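Local coordinates for protein L-methionine gamma-lyase (Fusobacterium nucleatum subsp. nucleatum, PDB 6LXU) that is a pyridoxal-phosphate-dependent enzyme of the Cys/Met metabolism family, working as an assembly of four subunits with its cofactor held covalently on the protein, at residues Met147-Thr151 and Ile175-Asn179; Asp105-Lys111 and Glu131-Thr137; Thr35-Phe40 and Tyr57-Arg61; Thr60-Asn64 and Arg236-Lys241. All coordinates share one frame; numbering follows the deposited sequence.

The four contacts fall into two pairs. Contacts 1 and 2 lie at one side of the seven-stranded mixed sheet, with centres 12 Å apart. Contact 2 pairs strand 106-110 with the edge strand 131-135, and contact 1 joins the turns leading toward strands 151-157 and 183-187. Contacts 3 and 4 have centres 11 Å apart, share Thr60 and Arg61, and both touch the second subunit, where they meet its cofactor-bearing lysine. Contact 3 closes first along the chain; contacts 2 and 1 follow in series within the loop that contact 4 closes. About 12 Å separates the nearest atoms of contacts 2 and 4, so the sheet edge and the contacts at the second subunit do not touch.

Contact 1 of 4, residues Met147-Thr151 and Ile175-Asn179; sequences MKKNT and IAHTN
Asn179 puts its side-chain amide against the carbonyls of Lys148 and Lys149 while Met147 lays its methyl end on the backbone of Ala176, so that two type I beta turns, Lys148 to Thr151 and Ala176 to Asn179, lock together. The first turn follows helix 140-146 and the second starts on the last residue of helix 169-176; they lead toward two neighbouring parallel strands of the large sheet, 151-157 and 183-187. With CG anti to the backbone N (chi1 -179°), the Asn179 side chain reaches the other turn. Its ND2 donates to Lys149 O at 3.0 Å with a fairly straight N-H...O angle of 161°. The acceptor lies close to the amide plane, yet the nitrogen stands well above the plane of the Lys149 carbonyl. A weak, bent bond joins Asn179 ND2 to Lys148 O at 2.9 Å, the oxygen that also closes its own turn by accepting from Thr151 N. The other end of the amide is held too: Asn179 OD1 takes a bond from a water at 2.8 Å and one from the backbone N of Asn181, which should fix its rotation. Met147 crosses this side chain at a slant. Bends at its second and third torsions curl the thioether round, so that Met147 CE comes within 3.5 Å of Ala176 O and 3.8 Å of Asn179 CB. Higher up the chain, Met147 CG rests 4.2 Å from Ile175 CG2. The second turn is tied to its helix by Thr178 OG1, which donates to Ile175 O at 2.7 Å, almost in line with the carbonyl bond.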
loop_
_atom_site.group_PDB
_atom_site.type_symbol
_atom_site.label_atom_id
_atom_site.label_comp_id
_atom_site.label_asym_id
_atom_site.label_seq_id
_atom_site.Cartn_x
_atom_site.Cartn_y
_atom_site.Cartn_z
ATOM N N MET A 147 9.805 40.382 23.790
ATOM C CA MET A 147 8.395 40.579 23.450
ATOM C C MET A 147 8.147 41.985 22.918
ATOM O O MET A 147 8.672 42.962 23.474
ATOM C CB MET A 147 7.484 40.325 24.661
ATOM C CG MET A 147 7.381 38.863 25.091
ATOM S SD MET A 147 6.634 37.757 23.876
ATOM C CE MET A 147 4.991 38.457 23.735
ATOM N N LYS A 148 7.356 42.084 21.854
ATOM C CA LYS A 148 6.950 43.369 21.277
ATOM C C LYS A 148 5.458 43.362 21.046
ATOM O O LYS A 148 4.812 42.302 21.054
ATOM C CB LYS A 148 7.680 43.622 19.959
ATOM C CG LYS A 148 9.184 43.633 20.107
ATOM C CD LYS A 148 9.869 44.340 18.956
ATOM C CE LYS A 148 9.705 43.585 17.653
ATOM N NZ LYS A 148 10.335 44.314 16.525
ATOM N N LYS A 149 4.888 44.539 20.802
ATOM C CA LYS A 149 3.466 44.642 20.538
ATOM C C LYS A 149 3.025 43.767 19.354
ATOM O O LYS A 149 1.930 43.225 19.371
ATOM C CB LYS A 149 3.072 46.095 20.267
ATOM C CG LYS A 149 1.573 46.312 20.187
ATOM C CD LYS A 149 1.230 47.782 20.011
ATOM C CE LYS A 149 -0.258 48.030 20.186
ATOM N NZ LYS A 149 -0.688 47.925 21.611
ATOM N N ASN A 150 3.879 43.674 18.335
ATOM C CA ASN A 150 3.582 42.892 17.130
ATOM C C ASN A 150 4.098 41.445 17.180
ATOM O O ASN A 150 4.086 40.764 16.148
ATOM C CB ASN A 150 4.106 43.607 15.869
ATOM C CG ASN A 150 5.606 43.712 15.837
ATOM O OD1 ASN A 150 6.244 43.918 16.868
ATOM N ND2 ASN A 150 6.190 43.571 14.656
ATOM N N THR A 151 4.543 40.958 18.342
ATOM C CA THR A 151 4.895 39.536 18.487
ATOM C C THR A 151 3.648 38.696 18.337
ATOM O O THR A 151 2.721 38.770 19.136
ATOM C CB THR A 151 5.584 39.251 19.821
ATOM O OG1 THR A 151 6.721 40.106 19.930
ATOM C CG2 THR A 151 6.034 37.777 19.901
ATOM N N ILE A 175 4.612 34.282 29.886
ATOM C CA ILE A 175 5.298 35.475 29.364
ATOM C C ILE A 175 4.725 35.870 28.013
ATOM O O ILE A 175 4.398 37.033 27.770
ATOM C CB ILE A 175 6.815 35.251 29.268
ATOM C CG1 ILE A 175 7.389 35.111 30.680
ATOM C CG2 ILE A 175 7.514 36.382 28.511
ATOM C CD1 ILE A 175 8.762 34.515 30.735
ATOM N N ALA A 176 4.604 34.900 27.105
ATOM C CA ALA A 176 4.045 35.174 25.776
ATOM C C ALA A 176 2.648 35.784 25.846
ATOM O O ALA A 176 2.329 36.723 25.110
ATOM C CB ALA A 176 4.014 33.890 24.962
ATOM N N HIS A 177 1.829 35.242 26.742
ATOM C CA HIS A 177 0.438 35.625 26.833
ATOM C C HIS A 177 0.186 36.967 27.529
ATOM O O HIS A 177 -0.957 37.411 27.573
ATOM C CB HIS A 177 -0.376 34.508 27.470
ATOM C CG HIS A 177 -0.551 33.325 26.562
ATOM N ND1 HIS A 177 -0.632 32.032 27.030
ATOM C CD2 HIS A 177 -0.640 33.246 25.208
ATOM C CE1 HIS A 177 -0.784 31.211 26.003
ATOM N NE2 HIS A 177 -0.791 31.917 24.891
ATOM N N THR A 178 1.245 37.633 27.971
ATOM C CA THR A 178 1.115 39.040 28.377
ATOM C C THR A 178 0.728 39.914 27.184
ATOM O O THR A 178 0.187 41.007 27.376
ATOM C CB THR A 178 2.391 39.604 29.027
ATOM O OG1 THR A 178 3.486 39.557 28.112
ATOM C CG2 THR A 178 2.750 38.851 30.299
ATOM N N ASN A 179 1.012 39.461 25.956
ATOM C CA ASN A 179 0.487 40.100 24.758
ATOM C C ASN A 179 -0.738 39.296 24.308
ATOM O O ASN A 179 -0.599 38.118 23.966
ATOM C CB ASN A 179 1.584 40.121 23.693
ATOM C CG ASN A 179 1.150 40.799 22.405
ATOM O OD1 ASN A 179 -0.019 40.779 22.037
ATOM N ND2 ASN A 179 2.109 41.397 21.722
HETATM O O HOH W 1 -1.126 42.970 20.717
#

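Contact 2 of 4, residues Asp105-Lys111 and Glu131-Thr137; sequences DHVVTDK and EVTFVDT
Val107 and Thr133 sit at the middle of a parallel pairing that closes a beta-alpha-beta unit: strand 106-110, helix 115-125, then strand 131-135 at the edge of the seven-stranded sheet. Thr133 N donates to Val107 O at 2.9 Å, and the backbone ladder continues from Glu131 N to Asp105 O, Val107 N to Glu131 O, Thr109 N to Thr133 O and Val135 N to Thr109 O. The axes of the two short strands are inclined at 28°.

Polar side chains add ties at both ends. The ring of His106, with CG anti to N (chi1 177°), turns its edge to the neighbouring strand, and NE2 meets Thr133 OG1 at 2.7 Å in a nearly straight bond; either atom could be the donor. Past the other end, Asp110 OD2 is gripped twice by Thr137: OG1 donates at 2.7 Å to the anti lone pair, and the backbone N at 2.8 Å from above the carboxylate plane. Asp136 OD1 lies 4.2 Å from Asp110 OD2, but Lys165 forms a salt bridge with each carboxylate and probably offsets their like charges, and Ser138 OG also bonds to Asp136 OD1.

Apolar contacts occupy both faces. On the one carrying Val107 and Val132, Thr109 and Phe134 run side by side, and Thr109 CG2 is 3.5 Å from Phe134 CD1; helix 115-125 packs there through Met121. On the opposite face, Val108 CG1 touches Val135 CG2 at 4.0 Å against Ala146 of helix 140-146. The buried Asp110 O has no hydrogen-bonding partner; Phe134 instead presents its ring edge, with CD1 3.4 Å from that oxygen.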
loop_
_atom_site.group_PDB
_atom_site.type_symbol
_atom_site.label_atom_id
_atom_site.label_comp_id
_atom_site.label_asym_id
_atom_site.label_seq_id
_atom_site.Cartn_x
_atom_site.Cartn_y
_atom_site.Cartn_z
ATOM N N ASP A 105 4.551 41.058 11.187
ATOM C CA ASP A 105 4.503 40.357 12.461
ATOM C C ASP A 105 5.915 40.052 12.924
ATOM O O ASP A 105 6.875 40.057 12.151
ATOM C CB ASP A 105 3.743 39.022 12.363
ATOM C CG ASP A 105 2.250 39.169 12.282
ATOM O OD1 ASP A 105 1.731 40.291 12.510
ATOM O OD2 ASP A 105 1.570 38.148 12.030
ATOM N N HIS A 106 6.005 39.721 14.212
ATOM C CA HIS A 106 7.244 39.361 14.875
ATOM C C HIS A 106 7.117 37.977 15.543
ATOM O O HIS A 106 6.040 37.584 16.003
ATOM C CB HIS A 106 7.603 40.468 15.887
ATOM C CG HIS A 106 8.823 40.209 16.718
ATOM N ND1 HIS A 106 8.751 40.028 18.085
ATOM C CD2 HIS A 106 10.138 40.159 16.402
ATOM C CE1 HIS A 106 9.965 39.858 18.566
ATOM N NE2 HIS A 106 10.830 39.949 17.573
ATOM N N VAL A 107 8.243 37.274 15.573
ATOM C CA VAL A 107 8.355 35.939 16.167
ATOM C C VAL A 107 9.518 35.956 17.150
ATOM O O VAL A 107 10.592 36.469 16.828
ATOM C CB VAL A 107 8.630 34.864 15.087
ATOM C CG1 VAL A 107 8.877 33.491 15.717
ATOM C CG2 VAL A 107 7.494 34.823 14.081
ATOM N N VAL A 108 9.287 35.397 18.341
ATOM C CA VAL A 108 10.344 35.113 19.295
ATOM C C VAL A 108 10.549 33.610 19.344
ATOM O O VAL A 108 9.581 32.864 19.546
ATOM C CB VAL A 108 10.015 35.628 20.711
ATOM C CG1 VAL A 108 11.084 35.219 21.722
ATOM C CG2 VAL A 108 9.838 37.138 20.696
ATOM N N THR A 109 11.780 33.170 19.187
ATOM C CA THR A 109 12.082 31.742 19.237
ATOM C C THR A 109 13.517 31.522 19.712
ATOM O O THR A 109 14.199 32.472 20.137
ATOM C CB THR A 109 11.754 31.058 17.884
ATOM O OG1 THR A 109 11.774 29.636 18.058
ATOM C CG2 THR A 109 12.744 31.445 16.797
ATOM N N ASP A 110 13.966 30.273 19.691
ATOM C CA ASP A 110 15.278 29.906 20.201
ATOM C C ASP A 110 16.238 29.693 19.041
ATOM O O ASP A 110 15.818 29.350 17.945
ATOM C CB ASP A 110 15.149 28.632 21.043
ATOM C CG ASP A 110 16.267 28.483 22.058
ATOM O OD1 ASP A 110 17.410 28.173 21.645
ATOM O OD2 ASP A 110 16.011 28.670 23.262
ATOM N N LYS A 111 17.531 29.916 19.251
ATOM C CA LYS A 111 18.529 29.435 18.258
ATOM C C LYS A 111 18.651 27.895 18.190
ATOM O O LYS A 111 19.014 27.338 17.143
ATOM C CB LYS A 111 19.901 30.106 18.434
ATOM C CG LYS A 111 20.572 29.970 19.794
ATOM C CD LYS A 111 21.706 30.983 19.967
ATOM C CE LYS A 111 21.214 32.403 20.263
ATOM N NZ LYS A 111 20.749 32.569 21.673
ATOM N N GLU A 131 9.560 39.535 11.056
ATOM C CA GLU A 131 10.712 39.809 11.917
ATOM C C GLU A 131 10.885 38.627 12.865
ATOM O O GLU A 131 9.904 38.211 13.474
ATOM C CB GLU A 131 10.446 41.066 12.770
ATOM C CG GLU A 131 10.098 42.334 11.988
ATOM C CD GLU A 131 9.425 43.420 12.826
ATOM O OE1 GLU A 131 9.399 43.325 14.073
ATOM O OE2 GLU A 131 8.916 44.391 12.227
ATOM N N VAL A 132 12.098 38.118 13.013
ATOM C CA VAL A 132 12.347 37.002 13.929
ATOM C C VAL A 132 13.501 37.348 14.851
ATOM O O VAL A 132 14.558 37.777 14.392
ATOM C CB VAL A 132 12.640 35.684 13.175
ATOM C CG1 VAL A 132 12.779 34.527 14.163
ATOM C CG2 VAL A 132 11.544 35.383 12.156
ATOM N N THR A 133 13.279 37.189 16.153
ATOM C CA THR A 133 14.324 37.342 17.154
ATOM C C THR A 133 14.625 35.975 17.766
ATOM O O THR A 133 13.710 35.287 18.252
ATOM C CB THR A 133 13.897 38.308 18.269
ATOM O OG1 THR A 133 13.547 39.571 17.694
ATOM C CG2 THR A 133 15.028 38.528 19.270
ATOM N N PHE A 134 15.893 35.591 17.738
ATOM C CA PHE A 134 16.366 34.354 18.337
ATOM C C PHE A 134 16.991 34.676 19.681
ATOM O O PHE A 134 17.926 35.484 19.760
ATOM C CB PHE A 134 17.399 33.691 17.441
ATOM C CG PHE A 134 16.863 33.305 16.098
ATOM C CD1 PHE A 134 16.111 32.140 15.941
ATOM C CD2 PHE A 134 17.081 34.112 14.991
ATOM C CE1 PHE A 134 15.605 31.783 14.702
ATOM C CE2 PHE A 134 16.576 33.752 13.747
ATOM C CZ PHE A 134 15.839 32.589 13.606
ATOM N N VAL A 135 16.462 34.055 20.732
ATOM C CA VAL A 135 16.954 34.252 22.100
ATOM C C VAL A 135 17.210 32.903 22.757
ATOM O O VAL A 135 16.909 31.843 22.186
ATOM C CB VAL A 135 15.951 35.055 22.960
ATOM C CG1 VAL A 135 15.572 36.361 22.288
ATOM C CG2 VAL A 135 14.682 34.255 23.265
ATOM N N ASP A 136 17.787 32.936 23.951
ATOM C CA ASP A 136 17.881 31.753 24.787
ATOM C C ASP A 136 16.590 31.637 25.580
ATOM O O ASP A 136 16.404 32.329 26.582
ATOM C CB ASP A 136 19.074 31.882 25.736
ATOM C CG ASP A 136 19.251 30.675 26.644
ATOM O OD1 ASP A 136 18.453 29.713 26.537
ATOM O OD2 ASP A 136 20.200 30.680 27.459
ATOM N N THR A 137 15.691 30.754 25.131
ATOM C CA THR A 137 14.400 30.616 25.805
ATOM C C THR A 137 14.468 29.875 27.156
ATOM O O THR A 137 13.458 29.794 27.852
ATOM C CB THR A 137 13.309 30.003 24.898
ATOM O OG1 THR A 137 13.664 28.668 24.508
ATOM C CG2 THR A 137 13.076 30.865 23.664
#

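Contact 3 of 4, residues Thr35-Phe40 and Tyr57-Arg61; sequences TSTFIF and YIYTR
Tyr57 sets its CB squarely over the ring of Phe38, 3.5 Å from the ring centroid and 12° off the normal, a CH-pi contact at the heart of this pairing of two irregular, roughly antiparallel segments. The two aromatic side chains run side by side in the same direction. Their planes are 26° apart, but the rings are slid so far that they barely overlap. Phe38 lies here because its CG sits beside the backbone N, anti to the carbonyl carbon (chi1 -64°), which brings CD1 within 3.4 Å of Ile58 C.

Thr60 bonds twice across the contact: its OG1 donates to Thr35 O at 2.7 Å, from above the carbonyl plane, and its N to Ser36 O at 2.8 Å. Only a weak bond of 3.5 Å joins Phe38 N to Ile58 O, but a water reinforces it by donating to Phe38 O at 2.7 Å and to Ile58 O at 2.9 Å. Thr37 and Tyr59 form a single beta bridge between these bonds.

One layer further out, Thr35 OG1 donates in the carbonyl plane to a lone pair of Thr37 O, bracing the bend of its segment, while Phe40 lays one ring face over Phe38 O. The pairing also places Tyr59 at the cofactor site of the second subunit, where its OH hydrogen-bonds to the side chain of the cofactor-bearing lysine; the third subunit packs Thr27 on Phe38. Helix 43-50 links the two segments and touches Phe40 and Ile58 through Arg49, whereas Pro65, at the start of helix 65-78, packs against Phe38 and Tyr57.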
loop_
_atom_site.group_PDB
_atom_site.type_symbol
_atom_site.label_atom_id
_atom_site.label_comp_id
_atom_site.label_asym_id
_atom_site.label_seq_id
_atom_site.Cartn_x
_atom_site.Cartn_y
_atom_site.Cartn_z
ATOM N N THR A 35 -8.318 7.690 -2.111
ATOM C CA THR A 35 -9.157 8.390 -3.077
ATOM C C THR A 35 -8.716 9.829 -3.150
ATOM O O THR A 35 -8.238 10.383 -2.158
ATOM C CB THR A 35 -10.650 8.306 -2.704
ATOM O OG1 THR A 35 -11.429 8.650 -3.852
ATOM C CG2 THR A 35 -11.036 9.189 -1.521
ATOM N N SER A 36 -8.878 10.447 -4.320
ATOM C CA SER A 36 -8.726 11.901 -4.424
ATOM C C SER A 36 -10.057 12.585 -4.127
ATOM O O SER A 36 -10.099 13.555 -3.378
ATOM C CB SER A 36 -8.235 12.299 -5.809
ATOM O OG SER A 36 -9.114 11.832 -6.806
ATOM N N THR A 37 -11.133 12.075 -4.708
ATOM C CA THR A 37 -12.416 12.762 -4.666
ATOM C C THR A 37 -13.512 11.878 -4.132
ATOM O O THR A 37 -13.315 10.688 -3.861
ATOM C CB THR A 37 -12.728 13.350 -6.043
ATOM O OG1 THR A 37 -13.765 14.328 -5.898
ATOM C CG2 THR A 37 -13.114 12.303 -7.077
ATOM N N PHE A 38 -14.676 12.502 -3.941
ATOM C CA PHE A 38 -15.826 11.902 -3.280
ATOM C C PHE A 38 -17.058 12.220 -4.111
ATOM O O PHE A 38 -17.190 13.320 -4.675
ATOM C CB PHE A 38 -15.989 12.451 -1.868
ATOM C CG PHE A 38 -14.844 12.103 -0.960
ATOM C CD1 PHE A 38 -13.640 12.800 -1.013
ATOM C CD2 PHE A 38 -14.957 11.064 -0.055
ATOM C CE1 PHE A 38 -12.577 12.464 -0.195
ATOM C CE2 PHE A 38 -13.908 10.745 0.788
ATOM C CZ PHE A 38 -12.706 11.437 0.704
ATOM N N ILE A 39 -17.963 11.271 -4.198
ATOM C CA ILE A 39 -19.139 11.452 -5.040
ATOM C C ILE A 39 -20.336 11.895 -4.215
ATOM O O ILE A 39 -20.512 11.481 -3.072
ATOM C CB ILE A 39 -19.447 10.220 -5.910
ATOM C CG1 ILE A 39 -19.921 9.027 -5.109
ATOM C CG2 ILE A 39 -18.237 9.851 -6.756
ATOM C CD1 ILE A 39 -20.356 7.895 -6.016
ATOM N N PHE A 40 -21.162 12.742 -4.819
ATOM C CA PHE A 40 -22.387 13.225 -4.193
ATOM C C PHE A 40 -23.584 12.473 -4.749
ATOM O O PHE A 40 -23.602 12.088 -5.901
ATOM C CB PHE A 40 -22.549 14.718 -4.451
ATOM C CG PHE A 40 -21.328 15.520 -4.119
ATOM C CD1 PHE A 40 -20.831 15.544 -2.818
ATOM C CD2 PHE A 40 -20.665 16.238 -5.091
ATOM C CE1 PHE A 40 -19.707 16.281 -2.505
ATOM C CE2 PHE A 40 -19.539 16.973 -4.775
ATOM C CZ PHE A 40 -19.059 16.995 -3.478
ATOM N N TYR A 57 -17.568 14.402 3.059
ATOM C CA TYR A 57 -16.304 14.706 2.393
ATOM C C TYR A 57 -16.497 15.249 0.993
ATOM O O TYR A 57 -17.559 15.124 0.376
ATOM C CB TYR A 57 -15.407 13.453 2.421
ATOM C CG TYR A 57 -14.989 13.119 3.838
ATOM C CD1 TYR A 57 -13.846 13.672 4.370
ATOM C CD2 TYR A 57 -15.768 12.307 4.663
ATOM C CE1 TYR A 57 -13.457 13.416 5.673
ATOM C CE2 TYR A 57 -15.390 12.051 5.974
ATOM C CZ TYR A 57 -14.240 12.619 6.480
ATOM O OH TYR A 57 -13.858 12.382 7.780
ATOM N N ILE A 58 -15.443 15.896 0.509
ATOM C CA ILE A 58 -15.408 16.545 -0.804
ATOM C C ILE A 58 -14.170 16.131 -1.605
ATOM O O ILE A 58 -14.286 15.740 -2.758
ATOM C CB ILE A 58 -15.472 18.080 -0.661
ATOM C CG1 ILE A 58 -16.813 18.519 -0.032
ATOM C CG2 ILE A 58 -15.255 18.756 -2.013
ATOM C CD1 ILE A 58 -16.859 19.992 0.306
ATOM N N TYR A 59 -12.992 16.252 -1.001
ATOM C CA TYR A 59 -11.738 16.102 -1.747
ATOM C C TYR A 59 -10.623 15.951 -0.736
ATOM O O TYR A 59 -10.595 16.662 0.261
ATOM C CB TYR A 59 -11.512 17.342 -2.595
ATOM C CG TYR A 59 -10.332 17.327 -3.523
ATOM C CD1 TYR A 59 -10.370 16.599 -4.687
ATOM C CD2 TYR A 59 -9.212 18.109 -3.275
ATOM C CE1 TYR A 59 -9.323 16.635 -5.590
ATOM C CE2 TYR A 59 -8.150 18.160 -4.163
ATOM C CZ TYR A 59 -8.223 17.433 -5.330
ATOM O OH TYR A 59 -7.224 17.499 -6.274
ATOM N N THR A 60 -9.698 15.030 -0.984
ATOM C CA THR A 60 -8.740 14.635 0.047
ATOM C C THR A 60 -7.837 15.759 0.539
ATOM O O THR A 60 -7.459 15.748 1.702
ATOM C CB THR A 60 -7.966 13.395 -0.419
ATOM O OG1 THR A 60 -8.904 12.318 -0.370
ATOM C CG2 THR A 60 -6.752 13.055 0.447
ATOM N N ARG A 61 -7.519 16.776 -0.289
ATOM C CA ARG A 61 -6.746 17.904 0.246
ATOM C C ARG A 61 -7.479 18.619 1.390
ATOM O O ARG A 61 -6.832 19.108 2.315
ATOM C CB ARG A 61 -6.340 18.890 -0.857
ATOM C CG ARG A 61 -5.623 20.155 -0.366
ATOM C CD ARG A 61 -4.625 20.752 -1.379
ATOM N NE ARG A 61 -5.188 20.850 -2.720
ATOM C CZ ARG A 61 -6.121 21.729 -3.095
ATOM N NH1 ARG A 61 -6.557 22.663 -2.247
ATOM N NH2 ARG A 61 -6.642 21.662 -4.307
HETATM O O HOH W 2 -16.309 15.907 -4.779
#

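Contact 4 of 4, residues Thr60-Asn64 and Arg236-Lys241; sequences TRLGN and RFVGLK
Leu62 and Arg236 form the firm part of this contact, in which the loop before helix 65-78 docks on helix 229-244 at a wider, pi-type turn spanning Arg236 to Lys241. Arg236 bends at its third torsion (chi3 -64°) to bring NH1 back to Leu62 O, at 2.9 Å with an N-H...O angle of 154°. The oxygen lies near the guanidinium plane, at its edge, while NH2 of the same group forms a salt bridge with Glu71. The Leu62 side chain runs alongside Lys241, and Leu62 CD2 lies 3.5 Å from Lys241 CD, a tight approach that is doubtful because Lys241 has two conformers.

Arg61 is held less firmly across this contact. It crosses Lys241 at about a right angle, and its NH1 makes a weak, strongly bent bond of 2.9 Å to Lys241 O; its NE bonds instead to the cofactor-bearing lysine of the second subunit, so the docking borders the cofactor site of that subunit.

Packing is looser toward the partly exposed Phe237, whose ring edge faces Leu62 CD2 with CD1 4.1 Å away. Between the backbones the joint is indirect: a water donates to Arg61 O at 2.8 Å and to Arg236 O at 2.9 Å.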
loop_
_atom_site.group_PDB
_atom_site.type_symbol
_atom_site.label_atom_id
_atom_site.label_comp_id
_atom_site.label_asym_id
_atom_site.label_seq_id
_atom_site.Cartn_x
_atom_site.Cartn_y
_atom_site.Cartn_z
ATOM N N THR A 60 -9.698 15.030 -0.984
ATOM C CA THR A 60 -8.740 14.635 0.047
ATOM C C THR A 60 -7.837 15.759 0.539
ATOM O O THR A 60 -7.459 15.748 1.702
ATOM C CB THR A 60 -7.966 13.395 -0.419
ATOM O OG1 THR A 60 -8.904 12.318 -0.370
ATOM C CG2 THR A 60 -6.752 13.055 0.447
ATOM N N ARG A 61 -7.519 16.776 -0.289
ATOM C CA ARG A 61 -6.746 17.904 0.246
ATOM C C ARG A 61 -7.479 18.619 1.390
ATOM O O ARG A 61 -6.832 19.108 2.315
ATOM C CB ARG A 61 -6.340 18.890 -0.857
ATOM C CG ARG A 61 -5.623 20.155 -0.366
ATOM C CD ARG A 61 -4.625 20.752 -1.379
ATOM N NE ARG A 61 -5.188 20.850 -2.720
ATOM C CZ ARG A 61 -6.121 21.729 -3.095
ATOM N NH1 ARG A 61 -6.557 22.663 -2.247
ATOM N NH2 ARG A 61 -6.642 21.662 -4.307
ATOM N N LEU A 62 -8.811 18.661 1.325
ATOM C CA LEU A 62 -9.629 19.241 2.408
ATOM C C LEU A 62 -9.728 18.329 3.619
ATOM O O LEU A 62 -9.726 18.815 4.765
ATOM C CB LEU A 62 -11.033 19.567 1.913
ATOM C CG LEU A 62 -11.134 20.587 0.786
ATOM C CD1 LEU A 62 -12.573 20.738 0.308
ATOM C CD2 LEU A 62 -10.563 21.926 1.192
ATOM N N GLY A 63 -9.823 17.025 3.383
ATOM C CA GLY A 63 -9.992 16.039 4.437
ATOM C C GLY A 63 -10.344 14.699 3.845
ATOM O O GLY A 63 -10.801 14.613 2.718
ATOM N N ASN A 64 -10.126 13.642 4.634
ATOM C CA ASN A 64 -10.300 12.272 4.173
ATOM C C ASN A 64 -10.637 11.428 5.405
ATOM O O ASN A 64 -10.066 11.661 6.454
ATOM C CB ASN A 64 -8.980 11.813 3.515
ATOM C CG ASN A 64 -8.976 10.356 3.120
ATOM O OD1 ASN A 64 -8.903 9.467 3.968
ATOM N ND2 ASN A 64 -9.034 10.092 1.813
ATOM N N ARG A 236 -6.199 24.328 8.492
ATOM C CA ARG A 236 -6.657 23.409 7.457
ATOM C C ARG A 236 -7.039 24.122 6.166
ATOM O O ARG A 236 -6.601 23.734 5.079
ATOM C CB ARG A 236 -7.862 22.600 7.944
ATOM C CG ARG A 236 -8.426 21.626 6.922
ATOM C CD ARG A 236 -9.727 21.002 7.399
ATOM N NE ARG A 236 -9.515 20.201 8.592
ATOM C CZ ARG A 236 -9.080 18.945 8.623
ATOM N NH1 ARG A 236 -8.849 18.275 7.483
ATOM N NH2 ARG A 236 -8.904 18.349 9.789
ATOM N N PHE A 237 -7.910 25.122 6.275
ATOM C CA PHE A 237 -8.512 25.731 5.098
ATOM C C PHE A 237 -7.730 26.889 4.496
ATOM O O PHE A 237 -8.111 27.371 3.428
ATOM C CB PHE A 237 -9.964 26.140 5.398
ATOM C CG PHE A 237 -10.881 24.966 5.680
ATOM C CD1 PHE A 237 -10.978 23.887 4.802
ATOM C CD2 PHE A 237 -11.653 24.934 6.831
ATOM C CE1 PHE A 237 -11.836 22.819 5.057
ATOM C CE2 PHE A 237 -12.516 23.877 7.080
ATOM C CZ PHE A 237 -12.604 22.819 6.201
ATOM N N VAL A 238 -6.654 27.318 5.150
ATOM C CA VAL A 238 -5.759 28.337 4.607
ATOM C C VAL A 238 -4.371 27.740 4.397
ATOM O O VAL A 238 -3.927 27.554 3.243
ATOM C CB VAL A 238 -5.716 29.605 5.489
ATOM C CG1 VAL A 238 -4.755 30.629 4.900
ATOM C CG2 VAL A 238 -7.116 30.202 5.641
ATOM N N GLY A 239 -3.696 27.414 5.488
ATOM C CA GLY A 239 -2.318 26.932 5.426
ATOM C C GLY A 239 -2.160 25.683 4.587
ATOM O O GLY A 239 -1.398 25.667 3.610
ATOM N N LEU A 240 -2.884 24.641 4.942
ATOM C CA LEU A 240 -2.805 23.372 4.217
ATOM C C LEU A 240 -3.438 23.470 2.834
ATOM O O LEU A 240 -2.834 23.069 1.830
ATOM C CB LEU A 240 -3.462 22.261 5.035
ATOM C CG LEU A 240 -3.636 20.897 4.357
ATOM C CD1 LEU A 240 -2.320 20.283 3.896
ATOM C CD2 LEU A 240 -4.342 19.940 5.307
ATOM N N LYS A 241 -4.647 24.018 2.753
ATOM C CA LYS A 241 -5.395 24.000 1.503
ATOM C C LYS A 241 -4.662 24.726 0.374
ATOM O O LYS A 241 -4.620 24.238 -0.762
ATOM C CB LYS A 241 -6.788 24.637 1.681
ATOM C CG LYS A 241 -7.691 24.458 0.469
ATOM C CD LYS A 241 -9.089 25.020 0.691
ATOM C CE LYS A 241 -9.169 26.524 0.493
ATOM N NZ LYS A 241 -9.291 26.875 -0.946
HETATM O O HOH W 3 -7.271 21.779 2.997
#